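Local coordinates for immunomodulatory active chitinase (Trichuris suis, PDB 6G9C), which probably binds and hydrolyses chitin as a family 18 glycoside hydrolase, and has immunomodulatory activity in inflammatory lung disease, at residues Y64-F69 against G147-W152; W249-S254 against I354-Q359; T300-E305 against G377-E382. All blocks are in the same frame, centred on the assembly; numbering follows the deposited sequence.

Contact 1 of 3, residues Y64-F69 against G147-W152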
# COMPACT_ATOMS: atom_id res chain seq x y z
N TYR A 64 -1.19 -9.47 11.98
CA TYR A 64 -2.21 -8.45 12.10
C TYR A 64 -1.72 -7.38 13.06
O TYR A 64 -1.29 -7.70 14.18
CB TYR A 64 -3.52 -9.06 12.64
CG TYR A 64 -4.03 -10.26 11.87
CD1 TYR A 64 -3.60 -11.54 12.18
CD2 TYR A 64 -4.97 -10.10 10.86
CE1 TYR A 64 -4.07 -12.64 11.48
CE2 TYR A 64 -5.45 -11.20 10.15
CZ TYR A 64 -5.00 -12.46 10.47
OH TYR A 64 -5.48 -13.55 9.77
N ILE A 65 -1.78 -6.13 12.64
CA ILE A 65 -1.58 -5.00 13.54
C ILE A 65 -2.95 -4.39 13.80
O ILE A 65 -3.71 -4.12 12.86
CB ILE A 65 -0.63 -3.95 12.95
CG1 ILE A 65 0.83 -4.47 13.00
CG2 ILE A 65 -0.77 -2.64 13.73
CD1 ILE A 65 1.75 -3.64 12.16
N PHE A 66 -3.26 -4.16 15.08
CA PHE A 66 -4.51 -3.51 15.48
C PHE A 66 -4.18 -2.09 15.91
O PHE A 66 -3.33 -1.88 16.78
CB PHE A 66 -5.19 -4.28 16.62
CG PHE A 66 -5.53 -5.69 16.26
CD1 PHE A 66 -4.59 -6.70 16.42
CD2 PHE A 66 -6.77 -6.01 15.74
CE1 PHE A 66 -4.88 -8.01 16.07
CE2 PHE A 66 -7.08 -7.32 15.39
CZ PHE A 66 -6.13 -8.31 15.55
N TYR A 67 -4.82 -1.12 15.27
CA TYR A 67 -4.51 0.29 15.50
C TYR A 67 -5.44 0.84 16.59
O TYR A 67 -6.63 1.06 16.34
CB TYR A 67 -4.63 1.08 14.21
CG TYR A 67 -4.02 2.45 14.29
CD1 TYR A 67 -4.66 3.48 14.99
CD2 TYR A 67 -2.78 2.73 13.69
CE1 TYR A 67 -4.10 4.74 15.08
CE2 TYR A 67 -2.22 4.00 13.78
CZ TYR A 67 -2.89 4.99 14.48
OH TYR A 67 -2.35 6.25 14.58
N ALA A 68 -4.89 1.08 17.78
CA ALA A 68 -5.65 1.65 18.90
C ALA A 68 -5.32 3.13 19.05
O ALA A 68 -4.15 3.48 19.23
CB ALA A 68 -5.34 0.89 20.19
N PHE A 69 -6.34 4.01 19.02
CA PHE A 69 -7.76 3.75 18.73
C PHE A 69 -8.30 4.84 17.80
O PHE A 69 -7.78 5.96 17.78
CB PHE A 69 -8.63 3.80 19.99
CG PHE A 69 -8.38 2.69 20.96
CD1 PHE A 69 -8.84 1.41 20.71
CD2 PHE A 69 -7.72 2.95 22.17
CE1 PHE A 69 -8.63 0.38 21.63
CE2 PHE A 69 -7.50 1.93 23.09
CZ PHE A 69 -7.95 0.64 22.82
N GLY A 147 -9.53 -4.04 8.04
CA GLY A 147 -10.52 -4.62 8.93
C GLY A 147 -10.80 -3.72 10.11
O GLY A 147 -10.22 -2.64 10.25
N PHE A 148 -11.71 -4.20 10.95
CA PHE A 148 -12.23 -3.47 12.10
C PHE A 148 -12.16 -4.36 13.33
O PHE A 148 -12.50 -5.54 13.26
CB PHE A 148 -13.69 -3.04 11.86
CG PHE A 148 -14.32 -2.37 13.04
CD1 PHE A 148 -13.74 -1.25 13.60
CD2 PHE A 148 -15.50 -2.86 13.59
CE1 PHE A 148 -14.32 -0.61 14.69
CE2 PHE A 148 -16.09 -2.23 14.69
CZ PHE A 148 -15.50 -1.10 15.24
N ASP A 149 -11.73 -3.78 14.45
CA ASP A 149 -11.61 -4.48 15.73
C ASP A 149 -12.43 -3.74 16.77
O ASP A 149 -12.11 -2.59 17.13
CB ASP A 149 -10.13 -4.59 16.13
CG ASP A 149 -9.93 -5.20 17.50
OD1 ASP A 149 -10.38 -6.36 17.69
OD2 ASP A 149 -9.33 -4.54 18.36
N LEU A 150 -13.52 -4.37 17.23
CA LEU A 150 -14.46 -3.75 18.15
C LEU A 150 -14.02 -4.02 19.59
O LEU A 150 -13.98 -5.18 20.01
CB LEU A 150 -15.87 -4.31 17.90
CG LEU A 150 -17.00 -3.82 18.80
CD1 LEU A 150 -17.11 -2.30 18.76
CD2 LEU A 150 -18.31 -4.48 18.36
N ASP A 151 -13.68 -2.95 20.33
CA ASP A 151 -13.17 -3.10 21.69
C ASP A 151 -14.09 -2.40 22.69
O ASP A 151 -13.64 -1.57 23.48
CB ASP A 151 -11.75 -2.53 21.82
CG ASP A 151 -10.75 -3.22 20.90
OD1 ASP A 151 -11.10 -4.26 20.29
OD2 ASP A 151 -9.59 -2.74 20.81
N TRP A 152 -15.38 -2.72 22.65
CA TRP A 152 -16.32 -2.21 23.63
C TRP A 152 -16.06 -2.91 24.96
O TRP A 152 -16.17 -4.14 25.05
CB TRP A 152 -17.73 -2.49 23.10
CG TRP A 152 -18.92 -2.12 23.94
CD1 TRP A 152 -18.95 -1.75 25.25
CD2 TRP A 152 -20.27 -2.12 23.48
NE1 TRP A 152 -20.26 -1.51 25.65
CE2 TRP A 152 -21.09 -1.73 24.57
CE3 TRP A 152 -20.88 -2.41 22.26
CZ2 TRP A 152 -22.48 -1.63 24.47
CZ3 TRP A 152 -22.27 -2.30 22.15
CH2 TRP A 152 -23.05 -1.91 23.26
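Phe66 presents the edge of its ring to Asp149, with CD2 3.7 Å from Asp149 CB and just as near to CG, while the carboxylate plane stands 59° from the ring plane. The two side chains cross at about a right angle. Further along both strands, the edge contact recurs with an oxygen as the touching atom: Asp151 OD2 lies in the ring plane of Phe69, 3.4 Å from CE1, and the carboxylate is turned 87° to that ring. Phe69 follows a cis peptide, and the CB of Ala68 sits over the centre of its ring, 3.4 Å above the plane. Since strand 104-110 runs between the two strands in the sheet, these side chains meet across the inside of the TIM barrel without any backbone bond. Asp149 and Asp151 belong to the DxxDxDxE signature that marks the active site in family 18 chitinases. Asp149 has CG anti to its backbone nitrogen (chi1 175°), which brings OD2 to 2.6 Å from Asp151 OD1. Ser108 and Tyr38 hydrogen-bond Asp149 OD2, and Thr189 hydrogen-bonds OD1. Aromatic C-H edges, slightly positive at their rims, thus border the buried acid pair, while hydrogen bonds from three other barrel strands fix the rotation of the Asp149 carboxylate.

Contact 2 of 3, residues W249-S254 against I354-Q359; sequences WNVEQS and INWIKQ
Two neighbouring outer helices of the (βα)8 barrel meet here, the first turn of helix 251-261 receiving the indole of Trp356 from helix 347-360. The indole enters with the six-membered end of its ring system. Its CZ3 packs on Val251 CG1 at 3.7 Å, an apolar contact in which the two side chains run alongside one another in opposite senses. Further round the ring, CZ2 is 3.8 Å from the backbone CA of Glu252 and slightly farther from CG, so the tryptophan leans on main chain as much as on side chain. The anti setting of CG to the backbone N (chi1 175°) sends the indole out from its helix toward this turn. Glu252 runs across the indole, and its carboxylate plane is 52° from the ring plane. A water in the indole plane accepts from Trp356 NE1 at 3.1 Å; it also lies near Glu252 OE2, but that separation is too short to be trusted in detail. The other carboxylate oxygen, OE1, is met from above its plane by Gln253 NE2 at 3.0 Å.

Asn250 is the N-cap, its OD1 accepting from Gln253 N at 2.9 Å. Asn250 O takes two donors, Ser254 N and Ser254 OG, from opposite faces of its plane. Val251 and Ile357 both touch Ile270 of strand 268-281, which follows the first helix and is paired with 364-368, the strand after the second. A tryptophan bridging adjacent outer helices, with aliphatic neighbours facing the strand beneath, fits the helical layer of a TIM barrel.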
# COMPACT_ATOMS: atom_id res chain seq x y z
N TRP A 249 -9.65 -16.76 37.16
CA TRP A 249 -9.02 -15.51 36.72
C TRP A 249 -7.57 -15.79 36.30
O TRP A 249 -6.61 -15.36 36.94
CB TRP A 249 -9.11 -14.47 37.83
CG TRP A 249 -10.50 -13.88 37.97
CD1 TRP A 249 -11.69 -14.53 37.81
CD2 TRP A 249 -10.83 -12.53 38.30
NE1 TRP A 249 -12.74 -13.67 38.01
CE2 TRP A 249 -12.24 -12.43 38.32
CE3 TRP A 249 -10.07 -11.38 38.59
CZ2 TRP A 249 -12.90 -11.24 38.61
CZ3 TRP A 249 -10.73 -10.20 38.87
CH2 TRP A 249 -12.14 -10.14 38.88
N ASN A 250 -7.44 -16.50 35.19
CA ASN A 250 -6.14 -16.83 34.63
C ASN A 250 -6.35 -17.21 33.17
O ASN A 250 -7.47 -17.39 32.70
CB ASN A 250 -5.46 -17.95 35.43
CG ASN A 250 -6.34 -19.17 35.61
OD1 ASN A 250 -6.52 -19.96 34.68
ND2 ASN A 250 -6.91 -19.33 36.81
N VAL A 251 -5.23 -17.33 32.45
CA VAL A 251 -5.28 -17.57 31.00
C VAL A 251 -5.94 -18.91 30.71
O VAL A 251 -6.82 -19.02 29.84
CB VAL A 251 -3.87 -17.50 30.39
CG1 VAL A 251 -3.89 -18.01 28.96
CG2 VAL A 251 -3.32 -16.08 30.46
N GLU A 252 -5.55 -19.95 31.45
CA GLU A 252 -6.03 -21.30 31.18
C GLU A 252 -7.54 -21.39 31.31
O GLU A 252 -8.21 -21.94 30.43
CB GLU A 252 -5.36 -22.29 32.13
CG GLU A 252 -5.78 -23.74 31.88
CD GLU A 252 -5.38 -24.67 33.01
OE1 GLU A 252 -5.87 -24.48 34.15
OE2 GLU A 252 -4.58 -25.59 32.76
N GLN A 253 -8.10 -20.85 32.40
CA GLN A 253 -9.52 -21.04 32.67
C GLN A 253 -10.40 -20.06 31.90
O GLN A 253 -11.49 -20.43 31.45
CB GLN A 253 -9.78 -20.92 34.17
CG GLN A 253 -9.17 -22.04 34.99
CD GLN A 253 -9.75 -23.39 34.63
OE1 GLN A 253 -10.96 -23.53 34.50
NE2 GLN A 253 -8.89 -24.39 34.46
N SER A 254 -9.96 -18.81 31.75
CA SER A 254 -10.74 -17.82 31.01
C SER A 254 -10.88 -18.21 29.54
O SER A 254 -11.96 -18.09 28.96
CB SER A 254 -10.12 -16.43 31.16
OG SER A 254 -8.85 -16.33 30.49
N ILE A 354 3.08 -19.08 25.24
CA ILE A 354 3.00 -19.34 23.80
C ILE A 354 3.15 -20.83 23.50
O ILE A 354 2.50 -21.36 22.59
CB ILE A 354 4.04 -18.49 23.06
CG1 ILE A 354 3.73 -17.01 23.26
CG2 ILE A 354 4.06 -18.82 21.56
CD1 ILE A 354 4.77 -16.07 22.70
N ASN A 355 4.02 -21.53 24.23
CA ASN A 355 4.11 -22.98 24.08
C ASN A 355 2.83 -23.65 24.55
O ASN A 355 2.40 -24.66 23.98
CB ASN A 355 5.31 -23.52 24.86
CG ASN A 355 6.62 -23.35 24.11
OD1 ASN A 355 6.73 -23.69 22.93
ND2 ASN A 355 7.61 -22.81 24.79
N TRP A 356 2.19 -23.09 25.59
CA TRP A 356 0.90 -23.60 26.03
C TRP A 356 -0.18 -23.42 24.95
O TRP A 356 -0.97 -24.34 24.69
CB TRP A 356 0.48 -22.91 27.32
CG TRP A 356 -0.89 -23.27 27.79
CD1 TRP A 356 -1.24 -24.35 28.55
CD2 TRP A 356 -2.10 -22.55 27.53
NE1 TRP A 356 -2.60 -24.35 28.78
CE2 TRP A 356 -3.15 -23.25 28.16
CE3 TRP A 356 -2.40 -21.38 26.83
CZ2 TRP A 356 -4.47 -22.83 28.11
CZ3 TRP A 356 -3.72 -20.96 26.77
CH2 TRP A 356 -4.74 -21.68 27.41
N ILE A 357 -0.23 -22.24 24.32
CA ILE A 357 -1.18 -22.01 23.22
C ILE A 357 -1.09 -23.13 22.20
O ILE A 357 -2.10 -23.66 21.74
CB ILE A 357 -0.91 -20.64 22.56
CG1 ILE A 357 -1.21 -19.49 23.50
CG2 ILE A 357 -1.74 -20.48 21.27
CD1 ILE A 357 -0.79 -18.15 22.90
N LYS A 358 0.14 -23.51 21.84
CA LYS A 358 0.32 -24.57 20.85
C LYS A 358 -0.15 -25.92 21.41
O LYS A 358 -0.77 -26.71 20.69
CB LYS A 358 1.78 -24.64 20.42
CG LYS A 358 2.00 -25.23 19.04
CD LYS A 358 3.47 -25.51 18.78
CE LYS A 358 4.29 -24.24 18.88
NZ LYS A 358 5.66 -24.46 18.34
N GLN A 359 0.13 -26.18 22.69
CA GLN A 359 -0.23 -27.47 23.27
C GLN A 359 -1.74 -27.66 23.28
O GLN A 359 -2.23 -28.76 22.99
CB GLN A 359 0.33 -27.57 24.69
CG GLN A 359 -0.05 -28.84 25.45
CD GLN A 359 0.27 -28.74 26.93
OE1 GLN A 359 1.25 -29.31 27.41
NE2 GLN A 359 -0.56 -28.02 27.67
O HOH W 1 -4.07 -26.43 30.56

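Contact 3 of 3, residues T300-E305 against G377-E382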
# COMPACT_ATOMS: atom_id res chain seq x y z
N THR A 300 6.32 5.57 36.43
CA THR A 300 7.66 5.27 35.91
C THR A 300 8.10 6.33 34.90
O THR A 300 7.31 7.17 34.45
CB THR A 300 7.70 3.86 35.30
OG1 THR A 300 6.66 3.71 34.33
CG2 THR A 300 7.50 2.81 36.38
N GLU A 301 9.38 6.25 34.52
CA GLU A 301 10.02 7.32 33.75
C GLU A 301 9.33 7.56 32.40
O GLU A 301 9.14 8.71 31.99
CB GLU A 301 11.50 7.00 33.53
CG GLU A 301 12.27 8.08 32.76
CD GLU A 301 13.76 7.78 32.61
OE1 GLU A 301 14.27 6.87 33.30
OE2 GLU A 301 14.43 8.47 31.80
N TYR A 302 8.97 6.49 31.69
CA TYR A 302 8.42 6.63 30.34
C TYR A 302 6.90 6.54 30.29
O TYR A 302 6.27 7.35 29.61
CB TYR A 302 9.05 5.58 29.41
CG TYR A 302 10.56 5.73 29.27
CD1 TYR A 302 11.43 5.10 30.16
CD2 TYR A 302 11.12 6.51 28.26
CE1 TYR A 302 12.81 5.23 30.04
CE2 TYR A 302 12.51 6.65 28.13
CZ TYR A 302 13.34 6.01 29.02
OH TYR A 302 14.72 6.14 28.91
N LEU A 303 6.28 5.59 30.99
CA LEU A 303 4.83 5.47 30.92
C LEU A 303 4.12 6.55 31.72
O LEU A 303 3.02 6.96 31.35
CB LEU A 303 4.37 4.09 31.39
CG LEU A 303 4.83 2.85 30.61
CD1 LEU A 303 3.81 1.74 30.69
CD2 LEU A 303 5.16 3.17 29.17
N ARG A 304 4.73 7.02 32.82
CA ARG A 304 4.20 8.12 33.62
C ARG A 304 2.75 7.88 34.02
O ARG A 304 1.88 8.75 33.89
CB ARG A 304 4.33 9.46 32.88
CG ARG A 304 5.75 9.85 32.50
CD ARG A 304 5.70 10.70 31.25
NE ARG A 304 6.96 11.39 30.96
CZ ARG A 304 7.15 12.17 29.91
NH1 ARG A 304 6.17 12.36 29.03
NH2 ARG A 304 8.32 12.76 29.72
N GLU A 305 2.47 6.67 34.50
CA GLU A 305 1.14 6.32 34.96
C GLU A 305 1.28 5.42 36.18
O GLU A 305 1.70 4.26 36.05
CB GLU A 305 0.34 5.64 33.86
CG GLU A 305 -1.08 5.28 34.27
CD GLU A 305 -1.80 4.47 33.22
OE1 GLU A 305 -1.30 4.42 32.07
OE2 GLU A 305 -2.85 3.88 33.54
N GLY A 377 15.77 -2.69 21.48
CA GLY A 377 16.85 -3.48 22.06
C GLY A 377 17.84 -2.69 22.89
O GLY A 377 18.98 -3.12 23.05
N SER A 378 17.43 -1.54 23.43
CA SER A 378 18.36 -0.62 24.09
C SER A 378 18.26 -0.64 25.61
O SER A 378 19.14 -0.06 26.27
CB SER A 378 18.13 0.81 23.60
OG SER A 378 16.89 1.31 24.11
N PHE A 379 17.23 -1.26 26.18
CA PHE A 379 17.04 -1.26 27.62
C PHE A 379 17.49 -2.54 28.31
O PHE A 379 17.91 -2.48 29.46
CB PHE A 379 15.57 -1.01 27.96
CG PHE A 379 15.12 0.41 27.75
CD1 PHE A 379 15.30 1.36 28.75
CD2 PHE A 379 14.49 0.79 26.57
CE1 PHE A 379 14.88 2.67 28.57
CE2 PHE A 379 14.06 2.09 26.38
CZ PHE A 379 14.26 3.04 27.38
N CYS A 380 17.38 -3.70 27.66
CA CYS A 380 17.69 -4.97 28.30
C CYS A 380 19.07 -5.47 27.88
O CYS A 380 19.51 -5.28 26.74
CB CYS A 380 16.64 -6.03 27.95
SG CYS A 380 14.91 -5.52 28.15
N THR A 381 19.75 -6.14 28.81
CA THR A 381 21.08 -6.69 28.51
C THR A 381 21.09 -8.20 28.33
O THR A 381 21.95 -8.71 27.61
CB THR A 381 22.08 -6.32 29.62
OG1 THR A 381 21.84 -7.14 30.77
CG2 THR A 381 21.95 -4.86 29.99
N GLU A 382 20.14 -8.93 28.93
CA GLU A 382 20.21 -10.39 28.90
C GLU A 382 19.93 -10.98 27.52
O GLU A 382 20.17 -12.17 27.33
CB GLU A 382 19.25 -10.99 29.93
CG GLU A 382 17.90 -11.41 29.37
CD GLU A 382 16.90 -11.81 30.44
OE1 GLU A 382 16.90 -11.17 31.50
OE2 GLU A 382 16.10 -12.74 30.22
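Tyr302 and Phe379 reach toward each other from opposite directions and meet as an offset edge-to-face pair. Their ring planes stand at 86°, with centroids 5.2 Å apart. Phe379 supplies the edge: its CE1 and CZ are directed at the face of Tyr302, and CZ comes to 3.5 Å from Tyr302 CZ. The offset carries this edge toward the phenol end of the tyrosine, where Tyr302 OH lies in the plane of the Phe379 ring, 3.5 Å from Phe379 CZ. On the opposite face of the tyrosine, Glu301 CG rests 3.9 Å above the ring plane and toward its rim, so the phenol is held between a neighbouring methylene and an aromatic edge. With CG anti to the carbonyl carbon in both residues (chi1 -62° in Tyr302, -74° in Phe379), each ring lies on the side of its own backbone N and extends out toward the other loop.

The two loops belong to different parts of the family 18 architecture. Residues 300-305 lie between barrel strands 268-281 and 364-368, in the region consistent with the α+β insertion domain of chitinases such as chitotriosidase, whereas 377-382 follow the last barrel strand, 364-368. Helix 311-319 bridges them: Tyr312 packs edge-to-face with Tyr302 and also meets the Phe379 ring, while Gln316 touches both side chains. The same helix carries Cys315, whose disulfide to Cys380 ties down the residue next to Phe379.

Carboxylates fix the backbones that present the rings. Glu313 OE2 accepts from the backbone N of both Tyr302 and Leu303, and its OE1 pairs with Thr300 OG1. On the other loop, Asp374 accepts from Phe379 N and Cys380 N through separate oxygens.

How the contacts relate
Contacts 1 and 2 are buried and contact 3 lies at the surface. The three share no segment or touching atom, their centres standing 22 to 27 Å apart. Contact 1 is inside the barrel, where aromatic rims border acidic side chains; contact 2 is in the outer helical layer, mainly apolar, with polar groups at the helix start; contact 3 is an aromatic pair between irregular loops secured by a disulfide and carboxylates. Contacts 2 and 3 alternate along the chain, and strand 268-281 relates them: it lies under the helices of 249-254 and 354-359, and the loop holding 300-305 follows it. Contact 1 closes earlier in the chain, before either of these opens.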